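Local structure of MYB proto-oncogene protein (Mus musculus, 1GVD) at residues I15-K20 with K31-R36; K24-I29 with R44-L49. The protein is a nuclear proto-oncogene transcription regulator whose Myb repeat, the fragment crystallised here, probably binds DNA through a helix-turn-helix-like fold. The protein carries 1 engineered substitution. All coordinates share one frame; numbering follows the deposited sequence. Where two conformers were deposited one is given.

In the fold
Both interactions belong to one compact three-helix domain, with their centres about 8 Å apart, and their segments alternate along the chain: 15-20, 24-29, 31-36, 44-49. Interaction 1 sets helix 8-21 against the loop that joins helix 26-30 to helix 38-49; interaction 2 brings those last two helices together through their tryptophans. The segments also meet through Val18 of 15-20, whose CG1 is 3.7 Å from CH2 of Trp45 and which also packs on Trp26 and Ile29, and again where Leu17 CD1 rests 3.8 Å from Ile29 O. Helix 8-21 thus packs against both helices of the helix-turn-helix, whose helix 38-49 probably reads DNA, as in other Myb repeats.

Interaction 1 (I15-K20 with K31-R36); sequences IKLVQK and KHLKGR. Unlike the reference sequence in segment 15-20: Lys16 (reference Gln). With SO4 (sulfate ion), chain C.
Gly35 N gives a sulfate ion, probably from the crystallisation liquor, a nearly straight hydrogen bond to O3 (3.0 Å, 168° at the hydrogen), and Leu1 N holds the same ion. The aliphatic part of Lys34 runs alongside the sulfate. This anion site lies on a type II beta turn, closed by Arg36 N to Leu33 O at 3.2 Å; Gly35 supplies the positive phi, 76°. Across to helix 8-21 the contact is apolar and centres on Leu17, with Leu17 CA 8.2 Å from His32 CA. A chi1 of -72° sets Leu17 CG beside its backbone N, which points the branched end at the loop. Both methyls straddle His32 CB; CD1, 3.8 Å from it, goes on to Leu33 CG at 3.9 Å, the two leucine side chains lying alongside and antiparallel, while CD2 meets the imidazole obliquely, 3.9 Å from His32 CD2. An alanine here would probably open a gap between helix and loop, leaving His32 CB and the imidazole without their methyl neighbours and Leu33 with less cover. Leu33 is buried, also packing on Cys41 and the engineered Leu14, and Arg36 reaches Glu10 in a salt bridge and Trp6 in a cation-pi contact. Helix 8-21 is thereby pinned to the turn between helix 26-30 and helix 38-49, as in the helix-turn-helix of a Myb repeat.

Interaction 2 (K24-I29 with R44-L49); sequences KRWSVI and RWHNHL
Trp26 and Trp45 stand with their CA atoms 10.2 Å apart, one in the first turn of helix 26-30 and the other near the end of helix 38-49, where the backbone widens into a pi-type turn and Arg44 O accepts from both His48 N (3.0 Å) and Leu49 N (3.1 Å). The wide spacing is bridged by side chains alone. A chi1 of -57° swings the Trp26 indole from the start of its helix toward helix 38-49, and the far corner of its six-membered ring makes the contact: Trp26 CH2 comes to 3.7 Å from Trp45 CB and reaches CG and CD1 at the near side of that indole as well. The two side chains cross at about a right angle, yet the ring planes are inclined by 47° with 5.6 Å between the centroids of the Trp26 six-membered and Trp45 five-membered rings, an oblique pairing. Beside this pair, His46 adds a looser contact, NE2 lying 4.1 Å from Trp26 CZ2. Its imidazole is backed by its neighbour, since Trp45 CD1 sits 3.6 Å above one face. This packing probably restricts the turning of the Trp26 ring. Further partners complete the surroundings: Cys41 touches Trp26, Pro23 touches Trp45, and Arg44 makes a salt bridge to Asp11 of helix 8-21. Together with Trp6, Trp26 and Trp45 form the set of three tryptophans, 19 to 20 residues apart, that marks the hydrophobic core of a Myb repeat.

Interaction 1 (I15-K20 with K31-R36)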
loop_
_atom_site.group_PDB
_atom_site.type_symbol
_atom_site.label_atom_id
_atom_site.label_comp_id
_atom_site.label_asym_id
_atom_site.label_seq_id
_atom_site.Cartn_x
_atom_site.Cartn_y
_atom_site.Cartn_z
ATOM N N ILE A 15 -2.717 5.535 -0.930
ATOM C CA ILE A 15 -2.308 6.932 -0.830
ATOM C C ILE A 15 -2.840 7.529 0.476
ATOM O O ILE A 15 -2.103 8.187 1.212
ATOM C CB ILE A 15 -2.835 7.749 -2.035
ATOM C CG1 ILE A 15 -2.018 7.397 -3.279
ATOM C CG2 ILE A 15 -2.759 9.247 -1.742
ATOM C CD1 ILE A 15 -2.552 8.007 -4.563
ATOM N N LYS A 16 -4.113 7.281 0.772
ATOM C CA LYS A 16 -4.717 7.794 1.998
ATOM C C LYS A 16 -4.101 7.185 3.257
ATOM O O LYS A 16 -3.917 7.877 4.261
ATOM C CB LYS A 16 -6.227 7.543 1.986
ATOM C CG LYS A 16 -6.971 8.368 0.952
ATOM C CD LYS A 16 -8.470 8.135 1.030
ATOM C CE LYS A 16 -9.219 9.064 0.089
ATOM N NZ LYS A 16 -8.984 10.496 0.427
ATOM N N LEU A 17 -3.777 5.897 3.209
ATOM C CA LEU A 17 -3.181 5.238 4.365
ATOM C C LEU A 17 -1.767 5.750 4.642
ATOM O O LEU A 17 -1.370 5.890 5.797
ATOM C CB LEU A 17 -3.188 3.719 4.169
ATOM C CG LEU A 17 -4.590 3.112 4.299
ATOM C CD1 LEU A 17 -4.616 1.716 3.697
ATOM C CD2 LEU A 17 -5.000 3.084 5.767
ATOM N N VAL A 18 -1.007 6.039 3.595
ATOM C CA VAL A 18 0.338 6.563 3.791
ATOM C C VAL A 18 0.237 7.982 4.353
ATOM O O VAL A 18 1.070 8.404 5.156
ATOM C CB VAL A 18 1.142 6.541 2.471
ATOM C CG1 VAL A 18 2.467 7.281 2.644
ATOM C CG2 VAL A 18 1.407 5.096 2.068
ATOM N N GLN A 19 -0.790 8.719 3.947
ATOM C CA GLN A 19 -0.983 10.070 4.464
ATOM C C GLN A 19 -1.249 9.990 5.968
ATOM O O GLN A 19 -0.742 10.802 6.747
ATOM C CB GLN A 19 -2.162 10.745 3.755
ATOM C CG GLN A 19 -1.909 11.040 2.285
ATOM C CD GLN A 19 -3.103 11.674 1.593
ATOM O OE1 GLN A 19 -3.044 12.000 0.409
ATOM N NE2 GLN A 19 -4.194 11.847 2.330
ATOM N N LYS A 20 -2.028 8.998 6.380
ATOM C CA LYS A 20 -2.353 8.834 7.788
ATOM C C LYS A 20 -1.211 8.313 8.649
ATOM O O LYS A 20 -0.904 8.881 9.698
ATOM C CB LYS A 20 -3.545 7.885 7.951
ATOM C CG LYS A 20 -3.865 7.549 9.403
ATOM C CD LYS A 20 -5.138 6.733 9.525
ATOM C CE LYS A 20 -5.445 6.416 10.977
ATOM N NZ LYS A 20 -6.741 5.693 11.123
ATOM N N LYS A 31 -2.870 -3.932 7.071
ATOM C CA LYS A 31 -4.015 -4.462 7.802
ATOM C C LYS A 31 -5.326 -3.899 7.251
ATOM O O LYS A 31 -6.390 -4.497 7.424
ATOM C CB LYS A 31 -3.880 -4.117 9.286
ATOM C CG LYS A 31 -4.786 -4.910 10.209
ATOM C CD LYS A 31 -4.562 -4.515 11.663
ATOM C CE LYS A 31 -3.098 -4.653 12.066
ATOM N NZ LYS A 31 -2.585 -6.038 11.879
ATOM N N HIS A 32 -5.239 -2.753 6.580
ATOM C CA HIS A 32 -6.408 -2.087 6.012
ATOM C C HIS A 32 -6.632 -2.396 4.535
ATOM O O HIS A 32 -7.560 -1.867 3.921
ATOM C CB HIS A 32 -6.272 -0.574 6.193
ATOM C CG HIS A 32 -6.184 -0.145 7.623
ATOM N ND1 HIS A 32 -7.285 -0.075 8.448
ATOM C CD2 HIS A 32 -5.121 0.203 8.384
ATOM C CE1 HIS A 32 -6.905 0.299 9.656
ATOM N NE2 HIS A 32 -5.596 0.474 9.644
ATOM N N LEU A 33 -5.779 -3.242 3.965
ATOM C CA LEU A 33 -5.886 -3.618 2.558
ATOM C C LEU A 33 -6.000 -5.130 2.420
ATOM O O LEU A 33 -5.014 -5.852 2.549
ATOM C CB LEU A 33 -4.666 -3.118 1.783
ATOM C CG LEU A 33 -4.529 -1.597 1.667
ATOM C CD1 LEU A 33 -3.145 -1.238 1.152
ATOM C CD2 LEU A 33 -5.605 -1.057 0.738
ATOM N N LYS A 34 -7.214 -5.598 2.155
ATOM C CA LYS A 34 -7.487 -7.020 2.004
ATOM C C LYS A 34 -6.570 -7.670 0.969
ATOM O O LYS A 34 -6.414 -7.158 -0.137
ATOM C CB LYS A 34 -8.946 -7.214 1.584
ATOM C CG LYS A 34 -9.482 -8.622 1.762
ATOM C CD LYS A 34 -9.690 -8.945 3.232
ATOM C CE LYS A 34 -10.336 -10.307 3.410
ATOM N NZ LYS A 34 -10.602 -10.613 4.843
ATOM N N GLY A 35 -5.959 -8.793 1.338
ATOM C CA GLY A 35 -5.095 -9.504 0.412
ATOM C C GLY A 35 -3.716 -8.925 0.155
ATOM O O GLY A 35 -3.056 -9.311 -0.810
ATOM N N ARG A 36 -3.277 -8.003 1.006
ATOM C CA ARG A 36 -1.959 -7.391 0.853
ATOM C C ARG A 36 -1.128 -7.532 2.121
ATOM O O ARG A 36 -1.669 -7.539 3.227
ATOM C CB ARG A 36 -2.084 -5.893 0.540
ATOM C CG ARG A 36 -2.801 -5.553 -0.751
ATOM C CD ARG A 36 -2.061 -6.076 -1.964
ATOM N NE ARG A 36 -2.790 -5.776 -3.192
ATOM C CZ ARG A 36 -2.451 -6.226 -4.394
ATOM N NH1 ARG A 36 -1.382 -7.000 -4.542
ATOM N NH2 ARG A 36 -3.189 -5.911 -5.448
HETATM S S SO4 C . -6.242 -10.928 4.224
HETATM O O1 SO4 C . -5.006 -11.311 3.516
HETATM O O2 SO4 C . -6.160 -11.371 5.629
HETATM O O3 SO4 C . -6.401 -9.463 4.179
HETATM O O4 SO4 C . -7.401 -11.569 3.575
#

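Interaction 2 (K24-I29 with R44-L49)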
loop_
_atom_site.group_PDB
_atom_site.type_symbol
_atom_site.label_atom_id
_atom_site.label_comp_id
_atom_site.label_asym_id
_atom_site.label_seq_id
_atom_site.Cartn_x
_atom_site.Cartn_y
_atom_site.Cartn_z
ATOM N N LYS A 24 6.481 4.232 6.934
ATOM C CA LYS A 24 7.309 3.317 7.715
ATOM C C LYS A 24 6.500 2.269 8.476
ATOM O O LYS A 24 7.057 1.302 8.989
ATOM C CB LYS A 24 8.182 4.100 8.703
ATOM C CG LYS A 24 9.224 4.993 8.045
ATOM C CD LYS A 24 10.140 5.650 9.073
ATOM C CE LYS A 24 11.051 4.638 9.761
ATOM N NZ LYS A 24 10.317 3.651 10.600
ATOM N N ARG A 25 5.186 2.459 8.534
ATOM C CA ARG A 25 4.299 1.546 9.256
ATOM C C ARG A 25 3.558 0.612 8.298
ATOM O O ARG A 25 2.333 0.525 8.313
ATOM C CB ARG A 25 3.299 2.378 10.053
ATOM C CG ARG A 25 3.949 3.257 11.111
ATOM C CD ARG A 25 2.927 4.016 11.949
ATOM N NE ARG A 25 3.594 4.684 13.063
ATOM C CZ ARG A 25 4.202 5.864 12.984
ATOM N NH1 ARG A 25 4.217 6.537 11.842
ATOM N NH2 ARG A 25 4.833 6.354 14.043
ATOM N N TRP A 26 4.322 -0.064 7.444
ATOM C CA TRP A 26 3.745 -0.934 6.430
ATOM C C TRP A 26 2.841 -2.044 6.940
ATOM O O TRP A 26 1.850 -2.370 6.292
ATOM C CB TRP A 26 4.861 -1.517 5.561
ATOM C CG TRP A 26 5.682 -0.446 4.918
ATOM C CD1 TRP A 26 7.008 -0.193 5.122
ATOM C CD2 TRP A 26 5.222 0.551 3.997
ATOM N NE1 TRP A 26 7.401 0.900 4.390
ATOM C CE2 TRP A 26 6.326 1.378 3.689
ATOM C CE3 TRP A 26 3.982 0.830 3.402
ATOM C CZ2 TRP A 26 6.229 2.468 2.812
ATOM C CZ3 TRP A 26 3.887 1.914 2.527
ATOM C CH2 TRP A 26 5.004 2.719 2.243
ATOM N N SER A 27 3.168 -2.622 8.092
ATOM C CA SER A 27 2.345 -3.692 8.647
ATOM C C SER A 27 0.958 -3.178 9.032
ATOM O O SER A 27 -0.048 -3.846 8.793
ATOM C CB SER A 27 3.027 -4.311 9.871
ATOM O OG SER A 27 4.253 -4.922 9.510
ATOM N N VAL A 28 0.909 -1.987 9.620
ATOM C CA VAL A 28 -0.357 -1.387 10.029
ATOM C C VAL A 28 -1.164 -1.002 8.789
ATOM O O VAL A 28 -2.375 -1.207 8.729
ATOM C CB VAL A 28 -0.122 -0.128 10.890
ATOM C CG1 VAL A 28 -1.450 0.425 11.380
ATOM C CG2 VAL A 28 0.779 -0.466 12.064
ATOM N N ILE A 29 -0.479 -0.442 7.798
ATOM C CA ILE A 29 -1.127 -0.044 6.555
ATOM C C ILE A 29 -1.752 -1.254 5.857
ATOM O O ILE A 29 -2.904 -1.202 5.429
ATOM C CB ILE A 29 -0.107 0.648 5.618
ATOM C CG1 ILE A 29 0.194 2.049 6.152
ATOM C CG2 ILE A 29 -0.636 0.703 4.181
ATOM C CD1 ILE A 29 1.283 2.788 5.397
ATOM N N ARG A 44 4.760 -0.910 -3.751
ATOM C CA ARG A 44 3.831 -0.167 -4.593
ATOM C C ARG A 44 4.058 1.332 -4.399
ATOM O O ARG A 44 4.037 2.104 -5.359
ATOM C CB ARG A 44 2.386 -0.535 -4.238
ATOM C CG ARG A 44 1.337 0.050 -5.179
ATOM C CD ARG A 44 1.486 -0.492 -6.587
ATOM N NE ARG A 44 0.460 0.034 -7.485
ATOM C CZ ARG A 44 0.438 -0.184 -8.795
ATOM N NH1 ARG A 44 1.388 -0.919 -9.362
ATOM N NH2 ARG A 44 -0.538 0.322 -9.536
ATOM N N TRP A 45 4.293 1.738 -3.156
ATOM C CA TRP A 45 4.534 3.138 -2.856
ATOM C C TRP A 45 5.837 3.652 -3.471
ATOM O O TRP A 45 5.836 4.646 -4.189
ATOM C CB TRP A 45 4.546 3.349 -1.335
ATOM C CG TRP A 45 4.939 4.733 -0.914
ATOM C CD1 TRP A 45 6.149 5.126 -0.420
ATOM C CD2 TRP A 45 4.126 5.912 -0.970
ATOM N NE1 TRP A 45 6.141 6.476 -0.162
ATOM C CE2 TRP A 45 4.913 6.984 -0.489
ATOM C CE3 TRP A 45 2.810 6.168 -1.380
ATOM C CZ2 TRP A 45 4.425 8.293 -0.407
ATOM C CZ3 TRP A 45 2.327 7.474 -1.297
ATOM C CH2 TRP A 45 3.137 8.516 -0.814
ATOM N N HIS A 46 6.948 2.975 -3.211
ATOM C CA HIS A 46 8.225 3.436 -3.735
ATOM C C HIS A 46 8.429 3.283 -5.235
ATOM O O HIS A 46 9.086 4.119 -5.857
ATOM C CB HIS A 46 9.378 2.745 -3.005
ATOM C CG HIS A 46 9.489 3.130 -1.565
ATOM N ND1 HIS A 46 9.622 4.439 -1.154
ATOM C CD2 HIS A 46 9.484 2.380 -0.438
ATOM C CE1 HIS A 46 9.693 4.477 0.166
ATOM N NE2 HIS A 46 9.612 3.241 0.624
ATOM N N ASN A 47 7.871 2.233 -5.827
ATOM C CA ASN A 47 8.067 2.014 -7.256
ATOM C C ASN A 47 7.046 2.637 -8.187
ATOM O O ASN A 47 7.364 2.956 -9.336
ATOM C CB ASN A 47 8.130 0.516 -7.566
ATOM C CG ASN A 47 9.379 -0.139 -7.025
ATOM O OD1 ASN A 47 10.453 0.461 -7.015
ATOM N ND2 ASN A 47 9.251 -1.386 -6.591
ATOM N N HIS A 48 5.826 2.828 -7.705
ATOM C CA HIS A 48 4.788 3.355 -8.575
ATOM C C HIS A 48 4.087 4.637 -8.152
ATOM O O HIS A 48 3.917 5.544 -8.965
ATOM C CB HIS A 48 3.762 2.241 -8.819
ATOM C CG HIS A 48 2.605 2.652 -9.677
ATOM N ND1 HIS A 48 1.594 3.470 -9.223
ATOM C CD2 HIS A 48 2.306 2.362 -10.965
ATOM C CE1 HIS A 48 0.720 3.667 -10.195
ATOM N NE2 HIS A 48 1.128 3.005 -11.262
ATOM N N LEU A 49 3.690 4.735 -6.889
ATOM C CA LEU A 49 2.966 5.918 -6.446
ATOM C C LEU A 49 3.808 7.128 -6.057
ATOM O O LEU A 49 3.375 8.265 -6.249
ATOM C CB LEU A 49 2.031 5.546 -5.293
ATOM C CG LEU A 49 1.028 4.437 -5.623
ATOM C CD1 LEU A 49 0.230 4.086 -4.379
ATOM C CD2 LEU A 49 0.105 4.888 -6.745
#